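Local coordinates for extracellular solute-binding protein, family 3 (Methylophaga aminisulfidivorans MP, PDB 5SV6) that is of unknown function but has a periplasmic binding protein-like architecture and, as the product of mxaJ, is probably linked to the methanol dehydrogenase system, at residues D76-E81 with K266-A271; V106-D111 with Q253-R258; R116-D121 with D260-L265. All coordinates share one frame; numbering follows the deposited sequence.

Contact 1 of 3, residues D76-E81 with K266-A271; sequences DTMDRE and KEINTA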
loop_
_atom_site.group_PDB
_atom_site.type_symbol
_atom_site.label_atom_id
_atom_site.label_comp_id
_atom_site.label_asym_id
_atom_site.label_seq_id
_atom_site.Cartn_x
_atom_site.Cartn_y
_atom_site.Cartn_z
ATOM N N ASP A 76 15.771 -6.371 -15.754
ATOM C CA ASP A 76 17.220 -6.343 -15.991
ATOM C C ASP A 76 17.880 -7.599 -15.432
ATOM O O ASP A 76 18.710 -8.229 -16.087
ATOM C CB ASP A 76 17.864 -5.119 -15.333
ATOM C CG ASP A 76 17.591 -3.818 -16.087
ATOM O OD1 ASP A 76 17.046 -3.859 -17.209
ATOM O OD2 ASP A 76 17.938 -2.745 -15.549
ATOM N N THR A 77 17.503 -7.955 -14.208
ATOM C CA THR A 77 18.074 -9.112 -13.523
ATOM C C THR A 77 17.764 -10.425 -14.237
ATOM O O THR A 77 18.572 -11.354 -14.221
ATOM C CB THR A 77 17.603 -9.165 -12.063
ATOM O OG1 THR A 77 17.900 -7.910 -11.443
ATOM C CG2 THR A 77 18.302 -10.295 -11.293
HETATM N N MSE A 78 16.608 -10.480 -14.894
HETATM C CA MSE A 78 16.193 -11.661 -15.633
HETATM C C MSE A 78 16.666 -11.618 -17.078
HETATM O O MSE A 78 16.354 -12.517 -17.859
HETATM C CB MSE A 78 14.662 -11.790 -15.608
HETATM C CG MSE A 78 14.089 -11.926 -14.217
HETATM SE SE MSE A 78 12.140 -11.845 -14.221
HETATM C CE MSE A 78 11.817 -13.628 -14.962
ATOM N N ASP A 79 17.406 -10.569 -17.430
ATOM C CA ASP A 79 17.828 -10.346 -18.815
ATOM C C ASP A 79 16.658 -10.293 -19.797
ATOM O O ASP A 79 16.721 -10.847 -20.900
ATOM C CB ASP A 79 18.847 -11.403 -19.244
ATOM C CG ASP A 79 20.129 -11.326 -18.438
ATOM O OD1 ASP A 79 20.671 -10.211 -18.282
ATOM O OD2 ASP A 79 20.587 -12.375 -17.943
ATOM N N ARG A 80 15.589 -9.613 -19.408
ATOM C CA ARG A 80 14.454 -9.456 -20.303
ATOM C C ARG A 80 14.192 -7.991 -20.619
ATOM O O ARG A 80 14.540 -7.104 -19.840
ATOM C CB ARG A 80 13.203 -10.071 -19.682
ATOM C CG ARG A 80 13.271 -11.575 -19.501
ATOM C CD ARG A 80 12.044 -12.034 -18.757
ATOM N NE ARG A 80 11.958 -13.480 -18.615
ATOM C CZ ARG A 80 10.920 -14.198 -19.018
ATOM N NH1 ARG A 80 9.887 -13.602 -19.603
ATOM N NH2 ARG A 80 10.916 -15.506 -18.839
ATOM N N GLU A 81 13.563 -7.741 -21.759
ATOM C CA GLU A 81 13.114 -6.398 -22.068
ATOM C C GLU A 81 11.799 -6.125 -21.343
ATOM O O GLU A 81 10.846 -6.890 -21.464
ATOM C CB GLU A 81 12.929 -6.212 -23.570
ATOM C CG GLU A 81 12.222 -4.916 -23.905
ATOM C CD GLU A 81 12.308 -4.568 -25.372
ATOM O OE1 GLU A 81 12.290 -5.500 -26.204
ATOM O OE2 GLU A 81 12.406 -3.357 -25.678
ATOM N N LYS A 266 9.642 -19.407 -10.800
ATOM C CA LYS A 266 10.983 -19.810 -10.390
ATOM C C LYS A 266 12.051 -18.793 -10.832
ATOM O O LYS A 266 12.953 -18.472 -10.064
ATOM C CB LYS A 266 11.311 -21.243 -10.868
ATOM C CG LYS A 266 10.462 -22.300 -10.163
ATOM C CD LYS A 266 10.942 -23.730 -10.426
ATOM C CE LYS A 266 10.952 -24.057 -11.909
ATOM N NZ LYS A 266 11.411 -25.468 -12.187
ATOM N N GLU A 267 11.945 -18.279 -12.055
ATOM C CA GLU A 267 12.900 -17.277 -12.536
ATOM C C GLU A 267 12.794 -15.984 -11.724
ATOM O O GLU A 267 13.790 -15.318 -11.440
ATOM C CB GLU A 267 12.678 -16.969 -14.022
ATOM C CG GLU A 267 13.104 -18.083 -14.968
ATOM C CD GLU A 267 13.083 -17.656 -16.429
ATOM O OE1 GLU A 267 13.261 -16.447 -16.721
ATOM O OE2 GLU A 267 12.888 -18.537 -17.290
ATOM N N ILE A 268 11.567 -15.635 -11.360
ATOM C CA ILE A 268 11.330 -14.462 -10.549
ATOM C C ILE A 268 11.964 -14.602 -9.165
ATOM O O ILE A 268 12.649 -13.701 -8.701
ATOM C CB ILE A 268 9.813 -14.158 -10.461
ATOM C CG1 ILE A 268 9.337 -13.630 -11.819
ATOM C CG2 ILE A 268 9.541 -13.152 -9.351
ATOM C CD1 ILE A 268 7.833 -13.509 -11.982
ATOM N N ASN A 269 11.755 -15.739 -8.518
ATOM C CA ASN A 269 12.336 -15.963 -7.206
ATOM C C ASN A 269 13.863 -15.892 -7.241
ATOM O O ASN A 269 14.494 -15.349 -6.339
ATOM C CB ASN A 269 11.866 -17.303 -6.634
ATOM C CG ASN A 269 10.481 -17.212 -6.019
ATOM O OD1 ASN A 269 10.023 -16.117 -5.673
ATOM N ND2 ASN A 269 9.811 -18.355 -5.872
ATOM N N THR A 270 14.441 -16.433 -8.302
ATOM C CA THR A 270 15.883 -16.401 -8.465
ATOM C C THR A 270 16.347 -14.962 -8.612
ATOM O O THR A 270 17.325 -14.556 -7.991
ATOM C CB THR A 270 16.302 -17.239 -9.689
ATOM O OG1 THR A 270 16.081 -18.618 -9.392
ATOM C CG2 THR A 270 17.784 -17.041 -10.042
ATOM N N ALA A 271 15.629 -14.185 -9.423
ATOM C CA ALA A 271 16.018 -12.810 -9.679
ATOM C C ALA A 271 15.871 -11.957 -8.418
ATOM O O ALA A 271 16.725 -11.125 -8.129
ATOM C CB ALA A 271 15.203 -12.219 -10.823
#
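Thr77 and Ala271 bring the two backbones together, with their CA atoms 5.7 Å apart. Thr77 closes helix 66-77, and the chain then turns away through Asp79. Asp79 has a positive phi and ends the helix in a Schellman motif, with its N bonded to Asp76 O. Residues 266-271 lie within helix 262-274. The C-terminal end of one helix and the turn after it therefore rest on the flank of another.

Ala271 receives two side chains on its methyl. CG of Met78, a selenomethionine, comes to 3.6 Å from Ala271 CB. Thr77 adds CG2, which also lies against the carbonyl oxygen of Ala271. This methyl is anti to the backbone N of Thr77, while the hydroxyl beside it bonds back to Ile73 O within its own helix. Met78 runs on past Ala271 and bends at SE (chi3 74°). The bend carries its methyl to the Glu267 side chain, with CE 3.6 Å from Glu267 CB. The same CE reaches CG1 of Ile268 at 4.0 Å.

Arg80 adds a charged pair at the margin. Its NH2 bonds Glu267 OE1 at 3.3 Å, with an N-H...O angle of 158°. The oxygen lies near the guanidinium plane but is approached from above the carboxylate plane, and the two planes are 60° apart. The other terminal nitrogen, NH1, bonds Thr46 O, which helps fix the rotation of the guanidinium.

A single long bond and tilted planes suggest a modest salt bridge at an exposed glutamate. Contact between the helix end with its turn and helix 262-274 is mainly apolar, through Thr77, Met78, Ala271 and the CB of Glu267. Glu267 OE1 also lies 3.6 Å from Met78 CE, so the salt bridge borders the apolar patch.

Contact 2 of 3, residues V106-D111 with Q253-R258; sequences VVMGVD and QSIAVR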
loop_
_atom_site.group_PDB
_atom_site.type_symbol
_atom_site.label_atom_id
_atom_site.label_comp_id
_atom_site.label_asym_id
_atom_site.label_seq_id
_atom_site.Cartn_x
_atom_site.Cartn_y
_atom_site.Cartn_z
ATOM N N VAL A 106 2.867 -10.391 -15.012
ATOM C CA VAL A 106 3.432 -10.091 -13.699
ATOM C C VAL A 106 2.699 -8.932 -13.050
ATOM O O VAL A 106 2.440 -7.924 -13.701
ATOM C CB VAL A 106 4.928 -9.729 -13.827
ATOM C CG1 VAL A 106 5.474 -9.184 -12.516
ATOM C CG2 VAL A 106 5.731 -10.941 -14.292
ATOM N N VAL A 107 2.338 -9.097 -11.779
ATOM C CA VAL A 107 1.882 -7.979 -10.960
ATOM C C VAL A 107 2.894 -7.723 -9.848
ATOM O O VAL A 107 3.289 -8.644 -9.130
ATOM C CB VAL A 107 0.466 -8.211 -10.401
ATOM C CG1 VAL A 107 0.124 -7.165 -9.343
ATOM C CG2 VAL A 107 -0.546 -8.144 -11.547
HETATM N N MSE A 108 3.314 -6.469 -9.701
HETATM C CA MSE A 108 4.485 -6.166 -8.866
HETATM C C MSE A 108 4.305 -6.333 -7.353
HETATM O O MSE A 108 5.253 -6.685 -6.659
HETATM C CB MSE A 108 5.033 -4.764 -9.169
HETATM C CG MSE A 108 5.637 -4.621 -10.567
HETATM SE SE MSE A 108 7.060 -5.929 -10.938
HETATM C CE MSE A 108 8.337 -5.475 -9.524
ATOM N N GLY A 109 3.109 -6.067 -6.841
ATOM C CA GLY A 109 2.887 -6.170 -5.416
ATOM C C GLY A 109 1.507 -6.656 -4.999
ATOM O O GLY A 109 0.502 -5.978 -5.233
ATOM N N VAL A 110 1.463 -7.836 -4.385
ATOM C CA VAL A 110 0.251 -8.331 -3.732
ATOM C C VAL A 110 0.667 -8.920 -2.386
ATOM O O VAL A 110 1.862 -9.149 -2.152
ATOM C CB VAL A 110 -0.493 -9.410 -4.567
ATOM C CG1 VAL A 110 -0.907 -8.865 -5.946
ATOM C CG2 VAL A 110 0.345 -10.679 -4.696
ATOM N N ASP A 111 -0.292 -9.155 -1.492
ATOM C CA ASP A 111 0.033 -9.839 -0.239
ATOM C C ASP A 111 0.557 -11.239 -0.553
ATOM O O ASP A 111 0.034 -11.913 -1.441
ATOM C CB ASP A 111 -1.193 -9.988 0.665
ATOM C CG ASP A 111 -1.695 -8.664 1.228
ATOM O OD1 ASP A 111 -0.996 -7.636 1.107
ATOM O OD2 ASP A 111 -2.805 -8.663 1.809
ATOM N N GLN A 253 4.913 -8.670 1.183
ATOM C CA GLN A 253 4.541 -8.368 -0.199
ATOM C C GLN A 253 5.320 -9.216 -1.208
ATOM O O GLN A 253 6.525 -9.409 -1.062
ATOM C CB GLN A 253 4.750 -6.880 -0.485
ATOM C CG GLN A 253 3.938 -5.976 0.440
ATOM C CD GLN A 253 2.449 -6.142 0.229
ATOM O OE1 GLN A 253 1.927 -5.804 -0.832
ATOM N NE2 GLN A 253 1.760 -6.694 1.229
ATOM N N SER A 254 4.631 -9.690 -2.242
ATOM C CA SER A 254 5.234 -10.565 -3.250
ATOM C C SER A 254 4.888 -10.139 -4.669
ATOM O O SER A 254 3.918 -9.417 -4.890
ATOM C CB SER A 254 4.735 -12.001 -3.074
ATOM O OG SER A 254 5.086 -12.543 -1.813
ATOM N N ILE A 255 5.682 -10.601 -5.629
ATOM C CA ILE A 255 5.314 -10.525 -7.046
ATOM C C ILE A 255 4.236 -11.571 -7.291
ATOM O O ILE A 255 4.292 -12.640 -6.687
ATOM C CB ILE A 255 6.520 -10.889 -7.947
ATOM C CG1 ILE A 255 7.741 -10.013 -7.640
ATOM C CG2 ILE A 255 6.144 -10.811 -9.411
ATOM C CD1 ILE A 255 7.545 -8.547 -7.914
ATOM N N ALA A 256 3.274 -11.290 -8.174
ATOM C CA ALA A 256 2.253 -12.281 -8.519
ATOM C C ALA A 256 2.311 -12.646 -9.993
ATOM O O ALA A 256 2.522 -11.779 -10.850
ATOM C CB ALA A 256 0.856 -11.764 -8.173
ATOM N N VAL A 257 2.127 -13.934 -10.283
ATOM C CA VAL A 257 1.910 -14.403 -11.653
ATOM C C VAL A 257 0.706 -15.346 -11.617
ATOM O O VAL A 257 0.267 -15.733 -10.539
ATOM C CB VAL A 257 3.145 -15.165 -12.197
ATOM C CG1 VAL A 257 4.407 -14.318 -12.060
ATOM C CG2 VAL A 257 3.330 -16.485 -11.460
ATOM N N ARG A 258 0.166 -15.722 -12.776
ATOM C CA ARG A 258 -0.900 -16.733 -12.800
ATOM C C ARG A 258 -0.432 -18.036 -12.147
ATOM O O ARG A 258 0.743 -18.375 -12.215
ATOM C CB ARG A 258 -1.367 -17.010 -14.228
ATOM C CG ARG A 258 -2.095 -15.831 -14.888
ATOM C CD ARG A 258 -2.409 -16.176 -16.334
ATOM N NE ARG A 258 -1.186 -16.270 -17.128
ATOM C CZ ARG A 258 -0.564 -15.217 -17.646
ATOM N NH1 ARG A 258 -1.049 -14.002 -17.442
ATOM N NH2 ARG A 258 0.544 -15.377 -18.355
HETATM O O HOH W 1 -0.701 -5.878 -1.231
#
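Gln253 and Asp111 join flat group to flat group at one end of the strand pair. The amide NE2 of Gln253 bonds Asp111 OD1 at 2.9 Å. The acceptor lies in the amide plane, and the carboxylate oxygen is met on its anti side, somewhat out of the carboxylate plane. The two planes stand 86° apart, close to perpendicular. A water bridges the same OD1 to Gln253 OE1 and donates to both. Gln253 bends at chi2 (-65°), which folds its amide back over the Val110 carbonyl. OE1 lies 3.6 Å from Val110 O. An alanine in place of Gln253 would probably leave Asp111 OD1 without its amide donor and the water without one of its two acceptors.

The strands pair antiparallel, though past the corner at Met108 strand 109-111 runs at 116° to strand 253-257. Val107 and Ala256 exchange two nearly straight bonds, each 2.8 Å from N to O. Val110 and Ser254 form a second hydrogen-bonded pair, with Ser254 N 2.8 Å from Val110 O. Between the pairs the register slips by one residue, a beta bulge.

Val107, Val110, Ser254 and Ala256 point to one face. There Val110 CG2 packs 3.7 Å from Ala256 CB. Ile255 reaches residues 106-108 with both branches. Its CG2 meets Val106 CG1 at 3.6 Å. Its CD1 lies 3.6 Å from CE of Met108, a selenomethionine whose side chain runs alongside it.

Strand 118-133 pairs with residues 253-257, and Ser254 OG bonds Ser120 O there. Helix 262-274 covers the face with Val106, Ile255 and Val257, chiefly through Ile268. The pair lies between strands 47-52 and 118-133 in the mixed sheet of this binding protein-like domain.

Contact 3 of 3, residues R116-D121 with D260-L265; sequences RVATSD and DDQELL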
loop_
_atom_site.group_PDB
_atom_site.type_symbol
_atom_site.label_atom_id
_atom_site.label_comp_id
_atom_site.label_asym_id
_atom_site.label_seq_id
_atom_site.Cartn_x
_atom_site.Cartn_y
_atom_site.Cartn_z
ATOM N N ARG A 116 -5.533 -16.030 -5.299
ATOM C CA ARG A 116 -5.934 -15.897 -6.689
ATOM C C ARG A 116 -4.810 -16.194 -7.674
ATOM O O ARG A 116 -5.053 -16.366 -8.870
ATOM C CB ARG A 116 -6.466 -14.487 -6.941
ATOM C CG ARG A 116 -7.714 -14.138 -6.110
ATOM C CD ARG A 116 -8.053 -12.651 -6.211
ATOM N NE ARG A 116 -6.926 -11.814 -5.807
ATOM C CZ ARG A 116 -6.813 -10.522 -6.091
ATOM N NH1 ARG A 116 -7.756 -9.913 -6.788
ATOM N NH2 ARG A 116 -5.750 -9.841 -5.691
ATOM N N VAL A 117 -3.586 -16.235 -7.163
ATOM C CA VAL A 117 -2.395 -16.218 -8.005
ATOM C C VAL A 117 -1.297 -17.042 -7.355
ATOM O O VAL A 117 -1.451 -17.494 -6.218
ATOM C CB VAL A 117 -1.885 -14.760 -8.185
ATOM C CG1 VAL A 117 -2.837 -13.948 -9.053
ATOM C CG2 VAL A 117 -1.698 -14.082 -6.827
ATOM N N ALA A 118 -0.194 -17.265 -8.069
ATOM C CA ALA A 118 1.013 -17.743 -7.397
ATOM C C ALA A 118 1.821 -16.528 -6.945
ATOM O O ALA A 118 1.910 -15.529 -7.672
ATOM C CB ALA A 118 1.843 -18.642 -8.323
ATOM N N THR A 119 2.402 -16.597 -5.751
ATOM C CA THR A 119 3.158 -15.468 -5.226
ATOM C C THR A 119 4.622 -15.849 -5.011
ATOM O O THR A 119 4.936 -16.967 -4.607
ATOM C CB THR A 119 2.571 -14.920 -3.903
ATOM O OG1 THR A 119 2.299 -16.011 -3.019
ATOM C CG2 THR A 119 1.281 -14.154 -4.160
ATOM N N SER A 120 5.504 -14.902 -5.280
ATOM C CA SER A 120 6.931 -15.115 -5.130
ATOM C C SER A 120 7.280 -15.161 -3.649
ATOM O O SER A 120 6.438 -14.855 -2.790
ATOM C CB SER A 120 7.675 -13.943 -5.769
ATOM O OG SER A 120 7.531 -12.783 -4.961
ATOM N N ASP A 121 8.522 -15.529 -3.346
ATOM C CA ASP A 121 9.085 -15.231 -2.034
ATOM C C ASP A 121 8.835 -13.745 -1.777
ATOM O O ASP A 121 8.991 -12.915 -2.685
ATOM C CB ASP A 121 10.602 -15.494 -2.001
ATOM C CG ASP A 121 10.962 -16.941 -2.294
ATOM O OD1 ASP A 121 10.152 -17.833 -1.984
ATOM O OD2 ASP A 121 12.056 -17.190 -2.855
ATOM N N ASP A 260 -0.570 -21.100 -12.848
ATOM C CA ASP A 260 0.027 -22.113 -13.714
ATOM C C ASP A 260 1.408 -21.717 -14.266
ATOM O O ASP A 260 2.076 -22.527 -14.917
ATOM C CB ASP A 260 -0.913 -22.410 -14.877
ATOM C CG ASP A 260 -1.094 -21.217 -15.783
ATOM O OD1 ASP A 260 -1.986 -20.382 -15.509
ATOM O OD2 ASP A 260 -0.323 -21.095 -16.756
ATOM N N ASP A 261 1.823 -20.475 -14.018
ATOM C CA ASP A 261 3.070 -19.947 -14.583
ATOM C C ASP A 261 4.225 -20.242 -13.653
ATOM O O ASP A 261 4.946 -19.338 -13.232
ATOM C CB ASP A 261 2.977 -18.434 -14.822
ATOM C CG ASP A 261 2.760 -18.079 -16.287
ATOM O OD1 ASP A 261 2.575 -19.000 -17.113
ATOM O OD2 ASP A 261 2.755 -16.874 -16.617
ATOM N N GLN A 262 4.401 -21.520 -13.337
ATOM C CA GLN A 262 5.368 -21.921 -12.338
ATOM C C GLN A 262 6.816 -21.712 -12.785
ATOM O O GLN A 262 7.680 -21.405 -11.961
ATOM C CB GLN A 262 5.107 -23.374 -11.905
ATOM C CG GLN A 262 3.812 -23.528 -11.089
ATOM C CD GLN A 262 3.916 -22.897 -9.703
ATOM O OE1 GLN A 262 4.923 -23.062 -9.009
ATOM N NE2 GLN A 262 2.881 -22.158 -9.301
ATOM N N GLU A 263 7.097 -21.869 -14.074
ATOM C CA GLU A 263 8.481 -21.704 -14.514
ATOM C C GLU A 263 8.896 -20.239 -14.397
ATOM O O GLU A 263 9.990 -19.932 -13.930
ATOM C CB GLU A 263 8.689 -22.229 -15.940
ATOM C CG GLU A 263 8.712 -23.745 -16.042
ATOM C CD GLU A 263 9.878 -24.378 -15.291
ATOM O OE1 GLU A 263 10.993 -23.816 -15.317
ATOM O OE2 GLU A 263 9.676 -25.447 -14.681
ATOM N N LEU A 264 8.007 -19.347 -14.820
ATOM C CA LEU A 264 8.198 -17.913 -14.647
ATOM C C LEU A 264 8.413 -17.560 -13.174
ATOM O O LEU A 264 9.299 -16.780 -12.844
ATOM C CB LEU A 264 6.991 -17.149 -15.188
ATOM C CG LEU A 264 6.982 -15.625 -15.024
ATOM C CD1 LEU A 264 8.169 -15.030 -15.758
ATOM C CD2 LEU A 264 5.687 -15.042 -15.557
ATOM N N LEU A 265 7.588 -18.128 -12.299
ATOM C CA LEU A 265 7.718 -17.910 -10.859
ATOM C C LEU A 265 9.104 -18.285 -10.330
ATOM O O LEU A 265 9.674 -17.579 -9.494
ATOM C CB LEU A 265 6.650 -18.694 -10.099
ATOM C CG LEU A 265 6.636 -18.540 -8.570
ATOM C CD1 LEU A 265 6.250 -17.140 -8.176
ATOM C CD2 LEU A 265 5.694 -19.549 -7.911
#
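Leu265 carries most of this contact, with its two methyls spread along the strand residues. CD1 sits over the backbone between Thr119 and Ser120, 3.7 Å from Ser120 CA and 3.8 Å from Thr119 C. CD2 turns to the methyl of Ala118, at 4.0 Å from its CB. The Leu265 side chain leaves the helix with CG anti to the backbone N (chi1 -179°), and this carries the fork out to the strand. Ala118 points its CB toward the helix. There it also meets the amide of Gln262, whose NE2 lies 3.8 Å away. Gln262 curls back at chi2 (-70°), and its amide makes only a van der Waals contact with Ala118.

The next layer sets the two sides in place. Asp261 is the centre of an inverse gamma turn and stands at the N-cap position, but its side chain makes no capping bond. Its OD2 instead pairs with Arg258 NH2, while Gln262 NE2 bonds Ser259 O just before the helix. Leu265 N bonds Asp261 O at 3.1 Å, within the first turn of the helix. On the other side, strand 118-133 is held by backbone bonds from Ala118 to Val257 and from Ser120 to Ile255. Ser120 OG bonds Asp121 O at 2.7 Å, from above the carbonyl plane, and also meets Ile255 N.

No polar bond links the two segments, and the buried area is small. The touching is van der Waals, by the Leu265 methyls and the Gln262 amide. Leu265 meets backbone as much as side chain, so the fit probably depends on the small Ala118 and the course of the strand. The first turn of helix 262-274 is thus laid against the start of strand 118-133 at the protein surface.

In the fold
Contact 2 is the buried core of the group, while contact 3 lies at the surface and contact 1 is partly buried. Helix 262-274 serves both outer contacts: its first turn in contact 3 and the next turns in contact 1. It follows directly on strand 247-257 of contact 2. Ile268 ties contact 1 to contact 2, packing on Val106, Ile255 and Val257. Contacts 2 and 3 share the sheet, where strands 247-257 and 118-133 are neighbours. Their chemistry follows their place. Backbone bonds dominate the sheet, apolar side-chain contact joins helix to strand, and a salt bridge borders contact 1.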